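Local coordinates for protein (tenascin) (Gallus gallus, PDB 1QR4) that serves in adhesion in the extracellular matrix, this pair of fibronectin type III domains probably binding heparin and contactin, at residues G96-I101 with I164-G169; P18-L23 with S92-S97; V113-P118 with T147-V152. One frame throughout, in Å; residues are numbered along the deposited sequence.

Contact 1 of 3, residues G96-I101 with I164-G169; sequences GSPKGI and IISVKG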
loop_
_atom_site.group_PDB
_atom_site.type_symbol
_atom_site.label_atom_id
_atom_site.label_comp_id
_atom_site.label_asym_id
_atom_site.label_seq_id
_atom_site.Cartn_x
_atom_site.Cartn_y
_atom_site.Cartn_z
ATOM N N GLY A 96 0.697 4.732 2.071
ATOM C CA GLY A 96 1.003 4.145 3.371
ATOM C C GLY A 96 0.022 4.332 4.529
ATOM O O GLY A 96 -0.634 5.376 4.648
ATOM N N SER A 97 -0.071 3.303 5.378
ATOM C CA SER A 97 -0.931 3.306 6.574
ATOM C C SER A 97 -0.236 4.067 7.705
ATOM O O SER A 97 1.001 4.086 7.755
ATOM C CB SER A 97 -1.115 1.877 7.114
ATOM O OG SER A 97 -1.789 1.017 6.224
ATOM N N PRO A 98 -1.010 4.705 8.622
ATOM C CA PRO A 98 -0.378 5.422 9.737
ATOM C C PRO A 98 0.253 4.297 10.560
ATOM O O PRO A 98 -0.206 3.154 10.494
ATOM C CB PRO A 98 -1.566 6.044 10.463
ATOM C CG PRO A 98 -2.561 6.241 9.378
ATOM C CD PRO A 98 -2.464 4.938 8.629
ATOM N N LYS A 99 1.310 4.593 11.307
ATOM C CA LYS A 99 2.007 3.551 12.063
ATOM C C LYS A 99 1.514 3.131 13.455
ATOM O O LYS A 99 1.638 1.960 13.823
ATOM C CB LYS A 99 3.511 3.847 12.088
ATOM C CG LYS A 99 4.176 3.805 10.714
ATOM C CD LYS A 99 3.927 2.463 10.005
ATOM C CE LYS A 99 4.613 1.286 10.715
ATOM N NZ LYS A 99 6.115 1.379 10.703
ATOM N N GLY A 100 0.942 4.052 14.223
ATOM C CA GLY A 100 0.485 3.662 15.544
ATOM C C GLY A 100 -0.665 4.456 16.115
ATOM O O GLY A 100 -0.587 5.676 16.275
ATOM N N ILE A 101 -1.741 3.764 16.449
ATOM C CA ILE A 101 -2.882 4.449 17.018
ATOM C C ILE A 101 -2.734 4.486 18.540
ATOM O O ILE A 101 -2.353 3.490 19.165
ATOM C CB ILE A 101 -4.196 3.779 16.581
ATOM C CG1 ILE A 101 -5.392 4.591 17.063
ATOM C CG2 ILE A 101 -4.247 2.340 17.051
ATOM C CD1 ILE A 101 -6.718 4.046 16.574
ATOM N N ILE A 164 -8.138 4.115 11.362
ATOM C CA ILE A 164 -7.576 5.317 10.757
ATOM C C ILE A 164 -6.981 4.918 9.404
ATOM O O ILE A 164 -6.272 3.909 9.298
ATOM C CB ILE A 164 -6.498 5.941 11.647
ATOM C CG1 ILE A 164 -7.114 6.308 13.002
ATOM C CG2 ILE A 164 -5.910 7.180 10.973
ATOM C CD1 ILE A 164 -6.115 6.835 14.014
ATOM N N ILE A 165 -7.303 5.692 8.368
ATOM C CA ILE A 165 -6.835 5.413 7.012
ATOM C C ILE A 165 -6.227 6.653 6.398
ATOM O O ILE A 165 -6.730 7.750 6.623
ATOM C CB ILE A 165 -8.025 4.992 6.131
ATOM C CG1 ILE A 165 -8.453 3.573 6.466
ATOM C CG2 ILE A 165 -7.692 5.091 4.666
ATOM C CD1 ILE A 165 -9.716 3.135 5.760
ATOM N N SER A 166 -5.139 6.484 5.646
ATOM C CA SER A 166 -4.493 7.608 4.951
ATOM C C SER A 166 -5.149 7.767 3.584
ATOM O O SER A 166 -5.531 6.772 2.947
ATOM C CB SER A 166 -3.016 7.342 4.700
ATOM O OG SER A 166 -2.329 7.106 5.899
ATOM N N VAL A 167 -5.247 9.009 3.117
ATOM C CA VAL A 167 -5.845 9.287 1.819
ATOM C C VAL A 167 -4.999 10.278 1.025
ATOM O O VAL A 167 -4.540 11.290 1.549
ATOM C CB VAL A 167 -7.279 9.853 1.955
ATOM C CG1 VAL A 167 -7.900 10.038 0.577
ATOM C CG2 VAL A 167 -8.137 8.931 2.778
ATOM N N LYS A 168 -4.760 9.948 -0.234
ATOM C CA LYS A 168 -4.002 10.818 -1.118
ATOM C C LYS A 168 -4.702 10.731 -2.466
ATOM O O LYS A 168 -4.776 9.664 -3.080
ATOM C CB LYS A 168 -2.543 10.379 -1.214
ATOM C CG LYS A 168 -1.639 11.414 -1.872
ATOM C CD LYS A 168 -1.097 10.933 -3.216
ATOM C CE LYS A 168 -0.403 12.059 -3.991
ATOM N NZ LYS A 168 -1.349 13.117 -4.484
ATOM N N GLY A 169 -5.288 11.849 -2.874
ATOM C CA GLY A 169 -6.018 11.877 -4.118
ATOM C C GLY A 169 -7.269 11.061 -3.896
ATOM O O GLY A 169 -8.149 11.486 -3.158
#
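Ser166 makes the single direct hydrogen bond between the strand segment 164-169 and the linker segment 96-101: its hydroxyl OG donates to Gly96 O at 2.7 Å. OG lies in the carbonyl plane of Gly96, with a C=O...OG angle of 155°. Standing opposite its own carbonyl carbon and next to its backbone N (chi1 -58°), the Ser166 hydroxyl is carried across to the linker. The Gly96 carbonyl also takes a weak bond from Ser173 OG, on strand 171-181.

Two apolar contacts complete the interface, and Ile164 makes both, through separate branches. Its CG2 methyl meets Pro98 CG at 3.8 Å. The longer arm runs the other way, bringing Ile164 CD1 to within 3.8 Å of Ile101 CD1, the two chains meeting at a slant, end methyl to end methyl. The Pro98 ring also borders the hydrogen bond, its CD 3.5 Å from Ser166 OG. Trp115 and Ile176 adjoin both Pro98 and Ile164, which places the patch in the hydrophobic interior of the second fibronectin type III domain.

The chemistry thus changes along the linker: a buried carbonyl at Gly96 is supplied with a hydroxyl donor, and the chain beyond it, through Pro98 and Ile101, joins the apolar core of the second domain.

Contact 2 of 3, residues P18-L23 with S92-S97; sequences PTETTL and STVVGS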
loop_
_atom_site.group_PDB
_atom_site.type_symbol
_atom_site.label_atom_id
_atom_site.label_comp_id
_atom_site.label_asym_id
_atom_site.label_seq_id
_atom_site.Cartn_x
_atom_site.Cartn_y
_atom_site.Cartn_z
ATOM N N PRO A 18 -1.868 -4.783 -5.196
ATOM C CA PRO A 18 -1.016 -3.694 -4.701
ATOM C C PRO A 18 -0.952 -3.618 -3.168
ATOM O O PRO A 18 -1.971 -3.667 -2.473
ATOM C CB PRO A 18 -1.689 -2.443 -5.275
ATOM C CG PRO A 18 -2.276 -2.927 -6.558
ATOM C CD PRO A 18 -2.866 -4.270 -6.157
ATOM N N THR A 19 0.268 -3.514 -2.665
ATOM C CA THR A 19 0.546 -3.402 -1.240
ATOM C C THR A 19 1.316 -2.087 -1.069
ATOM O O THR A 19 1.429 -1.312 -2.017
ATOM C CB THR A 19 1.352 -4.648 -0.773
ATOM O OG1 THR A 19 0.435 -5.726 -0.545
ATOM C CG2 THR A 19 2.179 -4.399 0.485
ATOM N N GLU A 20 1.728 -1.773 0.153
ATOM C CA GLU A 20 2.485 -0.554 0.428
ATOM C C GLU A 20 3.932 -0.728 0.025
ATOM O O GLU A 20 4.629 0.238 -0.308
ATOM C CB GLU A 20 2.474 -0.254 1.932
ATOM C CG GLU A 20 1.286 0.537 2.427
ATOM C CD GLU A 20 1.244 0.635 3.938
ATOM O OE1 GLU A 20 2.319 0.787 4.562
ATOM O OE2 GLU A 20 0.131 0.558 4.496
ATOM N N THR A 21 4.374 -1.974 0.041
ATOM C CA THR A 21 5.753 -2.265 -0.231
ATOM C C THR A 21 5.931 -3.351 -1.300
ATOM O O THR A 21 7.057 -3.652 -1.707
ATOM C CB THR A 21 6.423 -2.628 1.134
ATOM O OG1 THR A 21 7.831 -2.821 0.979
ATOM C CG2 THR A 21 5.785 -3.878 1.734
ATOM N N THR A 22 4.829 -3.922 -1.784
ATOM C CA THR A 22 4.938 -4.959 -2.805
ATOM C C THR A 22 3.981 -4.829 -3.965
ATOM O O THR A 22 2.966 -4.154 -3.886
ATOM C CB THR A 22 4.710 -6.381 -2.259
ATOM O OG1 THR A 22 3.312 -6.597 -2.049
ATOM C CG2 THR A 22 5.454 -6.599 -0.972
ATOM N N LEU A 23 4.317 -5.556 -5.024
ATOM C CA LEU A 23 3.530 -5.642 -6.241
ATOM C C LEU A 23 3.673 -7.064 -6.692
ATOM O O LEU A 23 4.756 -7.639 -6.614
ATOM C CB LEU A 23 4.067 -4.718 -7.318
ATOM C CG LEU A 23 3.710 -3.246 -7.124
ATOM C CD1 LEU A 23 4.483 -2.409 -8.119
ATOM C CD2 LEU A 23 2.213 -3.034 -7.280
ATOM N N SER A 92 1.795 1.286 -9.479
ATOM C CA SER A 92 2.096 2.142 -8.358
ATOM C C SER A 92 1.679 1.438 -7.076
ATOM O O SER A 92 0.694 0.695 -7.062
ATOM C CB SER A 92 1.358 3.464 -8.510
ATOM O OG SER A 92 -0.003 3.237 -8.809
ATOM N N THR A 93 2.477 1.605 -6.025
ATOM C CA THR A 93 2.168 1.007 -4.722
ATOM C C THR A 93 1.040 1.814 -4.084
ATOM O O THR A 93 0.798 2.964 -4.473
ATOM C CB THR A 93 3.375 1.049 -3.767
ATOM O OG1 THR A 93 3.970 2.353 -3.805
ATOM C CG2 THR A 93 4.401 -0.003 -4.143
ATOM N N VAL A 94 0.346 1.215 -3.120
ATOM C CA VAL A 94 -0.741 1.909 -2.446
ATOM C C VAL A 94 -0.179 2.865 -1.394
ATOM O O VAL A 94 0.910 2.644 -0.886
ATOM C CB VAL A 94 -1.689 0.915 -1.779
ATOM C CG1 VAL A 94 -0.960 0.134 -0.714
ATOM C CG2 VAL A 94 -2.872 1.647 -1.181
ATOM N N VAL A 95 -0.903 3.936 -1.088
ATOM C CA VAL A 95 -0.459 4.900 -0.074
ATOM C C VAL A 95 -0.233 4.202 1.277
ATOM O O VAL A 95 -0.871 3.186 1.574
ATOM C CB VAL A 95 -1.479 6.068 0.077
ATOM C CG1 VAL A 95 -2.857 5.535 0.422
ATOM C CG2 VAL A 95 -1.007 7.064 1.122
ATOM N N GLY A 96 0.697 4.732 2.071
ATOM C CA GLY A 96 1.003 4.145 3.371
ATOM C C GLY A 96 0.022 4.332 4.529
ATOM O O GLY A 96 -0.634 5.376 4.648
ATOM N N SER A 97 -0.071 3.303 5.378
ATOM C CA SER A 97 -0.931 3.306 6.574
ATOM C C SER A 97 -0.236 4.067 7.705
ATOM O O SER A 97 1.001 4.086 7.755
ATOM C CB SER A 97 -1.115 1.877 7.114
ATOM O OG SER A 97 -1.789 1.017 6.224
HETATM O O HOH W 1 -2.009 0.348 2.321
#
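Glu20 reaches from segment 18-23 to Ser97 in the linker 92-97, and its OE2 gathers the polar contacts there. Ser97 OG lies 2.6 Å from Glu20 OE2, although its one proton could instead go to Glu174 O in the second domain. The backbone adds a weak hydrogen bond from Ser97 N to the same Glu20 OE2, at 2.9 Å. A water donates to Glu20 OE2 and to Val95 O, bridging the carboxylate to the linker backbone. Donors collected at one oxygen would probably favour the ionised carboxylate. The Glu20 side chain is extended beyond CG (chi2 172°), which lays it along the linker, with Glu20 CD 3.6 Å from Gly96 CA.

Further back, Val94 N donates to Thr19 O over 3.0 Å. The bond is nearly straight at the hydrogen (163°), but the donor stands above the carbonyl plane, 37° out of it. Segment 18-23 is held within itself by Thr19 N bonding to Thr22 O.

Packing surrounds these bonds. Val94 CG1 lies against the backbone of Thr19 and is 3.9 Å from Glu20 CG. Thr93 CB sits 3.5 Å from Thr19 O, while its hydroxyl is engaged by Asp66 O and Thr69 N. At the strand end, Leu23 CD2 is 4.0 Å from Ser92 O.

This is the junction of two consecutive fibronectin type III domains, with Glu20 of the first reaching along the interdomain linker. Segment 18-23 leads from strand 11-16 into strand 22-28 of the first domain's three-stranded sheet. The linker leaves strand 87-92, at the margin of the four-stranded sheet, and runs on to strand 101-104 of the second domain. Its first residues pair with the loop before strand 70-78, and Leu23 turns inward onto Leu65 and Ile73.

Contact 3 of 3, residues V113-P118 with T147-V152; sequences VSWTPP and TRTKLV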
loop_
_atom_site.group_PDB
_atom_site.type_symbol
_atom_site.label_atom_id
_atom_site.label_comp_id
_atom_site.label_asym_id
_atom_site.label_seq_id
_atom_site.Cartn_x
_atom_site.Cartn_y
_atom_site.Cartn_z
ATOM N N VAL A 113 -7.617 10.804 20.014
ATOM C CA VAL A 113 -6.939 9.747 19.272
ATOM C C VAL A 113 -5.820 10.406 18.476
ATOM O O VAL A 113 -5.998 11.482 17.909
ATOM C CB VAL A 113 -7.911 8.972 18.356
ATOM C CG1 VAL A 113 -8.749 9.919 17.539
ATOM C CG2 VAL A 113 -7.139 8.020 17.469
ATOM N N SER A 114 -4.646 9.794 18.507
ATOM C CA SER A 114 -3.481 10.319 17.810
ATOM C C SER A 114 -2.820 9.192 17.006
ATOM O O SER A 114 -3.057 8.011 17.276
ATOM C CB SER A 114 -2.511 10.896 18.834
ATOM O OG SER A 114 -1.286 11.262 18.236
ATOM N N TRP A 115 -2.026 9.548 15.995
ATOM C CA TRP A 115 -1.354 8.537 15.158
ATOM C C TRP A 115 -0.031 9.010 14.618
ATOM O O TRP A 115 0.186 10.197 14.471
ATOM C CB TRP A 115 -2.229 8.142 13.964
ATOM C CG TRP A 115 -2.632 9.318 13.147
ATOM C CD1 TRP A 115 -1.939 9.874 12.116
ATOM C CD2 TRP A 115 -3.791 10.139 13.349
ATOM N NE1 TRP A 115 -2.586 11.000 11.669
ATOM C CE2 TRP A 115 -3.726 11.187 12.404
ATOM C CE3 TRP A 115 -4.878 10.093 14.238
ATOM C CZ2 TRP A 115 -4.708 12.187 12.320
ATOM C CZ3 TRP A 115 -5.857 11.089 14.156
ATOM C CH2 TRP A 115 -5.761 12.121 13.201
ATOM N N THR A 116 0.859 8.077 14.318
ATOM C CA THR A 116 2.146 8.466 13.775
ATOM C C THR A 116 2.107 8.335 12.250
ATOM O O THR A 116 1.792 7.279 11.695
ATOM C CB THR A 116 3.338 7.697 14.414
ATOM O OG1 THR A 116 3.466 6.398 13.828
ATOM C CG2 THR A 116 3.131 7.567 15.931
ATOM N N PRO A 117 2.343 9.456 11.563
ATOM C CA PRO A 117 2.365 9.629 10.118
ATOM C C PRO A 117 3.361 8.750 9.402
ATOM O O PRO A 117 4.468 8.508 9.891
ATOM C CB PRO A 117 2.755 11.092 9.969
ATOM C CG PRO A 117 2.161 11.711 11.170
ATOM C CD PRO A 117 2.587 10.745 12.223
ATOM N N PRO A 118 2.973 8.269 8.214
ATOM C CA PRO A 118 3.786 7.409 7.353
ATOM C C PRO A 118 4.794 8.240 6.539
ATOM O O PRO A 118 4.704 9.479 6.492
ATOM C CB PRO A 118 2.736 6.780 6.443
ATOM C CG PRO A 118 1.755 7.911 6.261
ATOM C CD PRO A 118 1.612 8.434 7.669
ATOM N N THR A 147 -1.867 15.420 13.130
ATOM C CA THR A 147 -1.463 14.101 13.597
ATOM C C THR A 147 -2.345 13.590 14.741
ATOM O O THR A 147 -2.052 12.559 15.352
ATOM C CB THR A 147 0.021 14.134 14.026
ATOM O OG1 THR A 147 0.408 12.877 14.592
ATOM C CG2 THR A 147 0.255 15.236 15.041
ATOM N N ARG A 148 -3.449 14.291 15.002
ATOM C CA ARG A 148 -4.371 13.904 16.075
ATOM C C ARG A 148 -5.731 14.581 15.970
ATOM O O ARG A 148 -5.889 15.585 15.275
ATOM C CB ARG A 148 -3.774 14.228 17.454
ATOM C CG ARG A 148 -3.636 15.721 17.773
ATOM C CD ARG A 148 -3.105 15.946 19.178
ATOM N NE ARG A 148 -1.852 15.225 19.412
ATOM C CZ ARG A 148 -1.398 14.878 20.616
ATOM N NH1 ARG A 148 -2.092 15.189 21.702
ATOM N NH2 ARG A 148 -0.266 14.191 20.734
ATOM N N THR A 149 -6.718 14.013 16.656
ATOM C CA THR A 149 -8.054 14.596 16.679
ATOM C C THR A 149 -8.807 14.220 17.950
ATOM O O THR A 149 -8.434 13.296 18.682
ATOM C CB THR A 149 -8.912 14.246 15.429
ATOM O OG1 THR A 149 -9.912 15.260 15.234
ATOM C CG2 THR A 149 -9.618 12.906 15.614
ATOM N N LYS A 150 -9.876 14.968 18.189
ATOM C CA LYS A 150 -10.718 14.804 19.351
ATOM C C LYS A 150 -12.020 14.145 18.945
ATOM O O LYS A 150 -12.607 14.496 17.919
ATOM C CB LYS A 150 -11.000 16.188 19.958
ATOM C CG LYS A 150 -11.569 17.203 18.948
ATOM C CD LYS A 150 -11.733 18.611 19.521
ATOM C CE LYS A 150 -10.398 19.331 19.675
ATOM N NZ LYS A 150 -10.593 20.763 20.058
ATOM N N LEU A 151 -12.428 13.138 19.708
ATOM C CA LEU A 151 -13.690 12.463 19.446
ATOM C C LEU A 151 -14.652 12.955 20.526
ATOM O O LEU A 151 -14.248 13.151 21.679
ATOM C CB LEU A 151 -13.526 10.936 19.488
ATOM C CG LEU A 151 -12.626 10.262 18.440
ATOM C CD1 LEU A 151 -12.822 8.759 18.469
ATOM C CD2 LEU A 151 -12.960 10.776 17.064
ATOM N N VAL A 152 -15.895 13.230 20.134
ATOM C CA VAL A 152 -16.908 13.718 21.068
ATOM C C VAL A 152 -18.185 12.922 20.951
ATOM O O VAL A 152 -18.338 12.113 20.036
ATOM C CB VAL A 152 -17.258 15.191 20.820
ATOM C CG1 VAL A 152 -16.003 16.058 20.914
ATOM C CG2 VAL A 152 -17.963 15.349 19.466
#
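Thr147 and Trp115 grip each other at one end of the pairing between segments 113-118 and 147-152. Thr147 OG1 donates to Trp115 O at 2.7 Å, and Trp115 N returns a bond to Thr147 O at 3.1 Å. Ser114 OG also donates to Thr147 O, from the opposite face of that carbonyl's plane. With CG lying between its own N and carbonyl carbon (chi1 55°), the Trp115 ring folds back beneath the partner strand, Thr147 O standing over its centre. Arg148 CA makes a CH-pi contact 4.0 Å from the centroid of the Trp115 six-membered ring. A leucine in place of Trp115 has no aromatic face, and would probably leave a gap beneath the backbone of Thr147 and Arg148.

Val113 pairs with Thr149, whose N donates to Val113 O at 2.9 Å; the return bond is weak. Their side chains lie side by side, Val113 CG1 touching Thr149 CG2 at 3.7 Å and reaching Leu151 CG at 4.0 Å. The strands run antiparallel, at 162°. Strand 111-115, central in a three-stranded sheet, with its tryptophan directed into the core, is the arrangement of the fibronectin type III beta sandwich, a fold of immunoglobulin-like topology.

How the contacts relate
Contact 2 lies near the centre of the elongated molecule, on the junction of the two domains, and is partly buried and largely polar. Contact 1, which shares Gly96 and Ser97 with it, takes the same linker onward into the second domain, where burial is deeper and apolar side chains dominate. Contact 3 belongs wholly to that domain and is nested within the loop closed by contact 1. Unlike the other two, it is regular antiparallel strand pairing, with Val113 and Thr149 facing the core and Ser114 and Arg148 the outer side. Contacts 1 and 3 meet where Ile164 CD1 packs on Trp115, while Pro118 touches the linker at Gly96 and Ser97, the residues contacts 1 and 2 share.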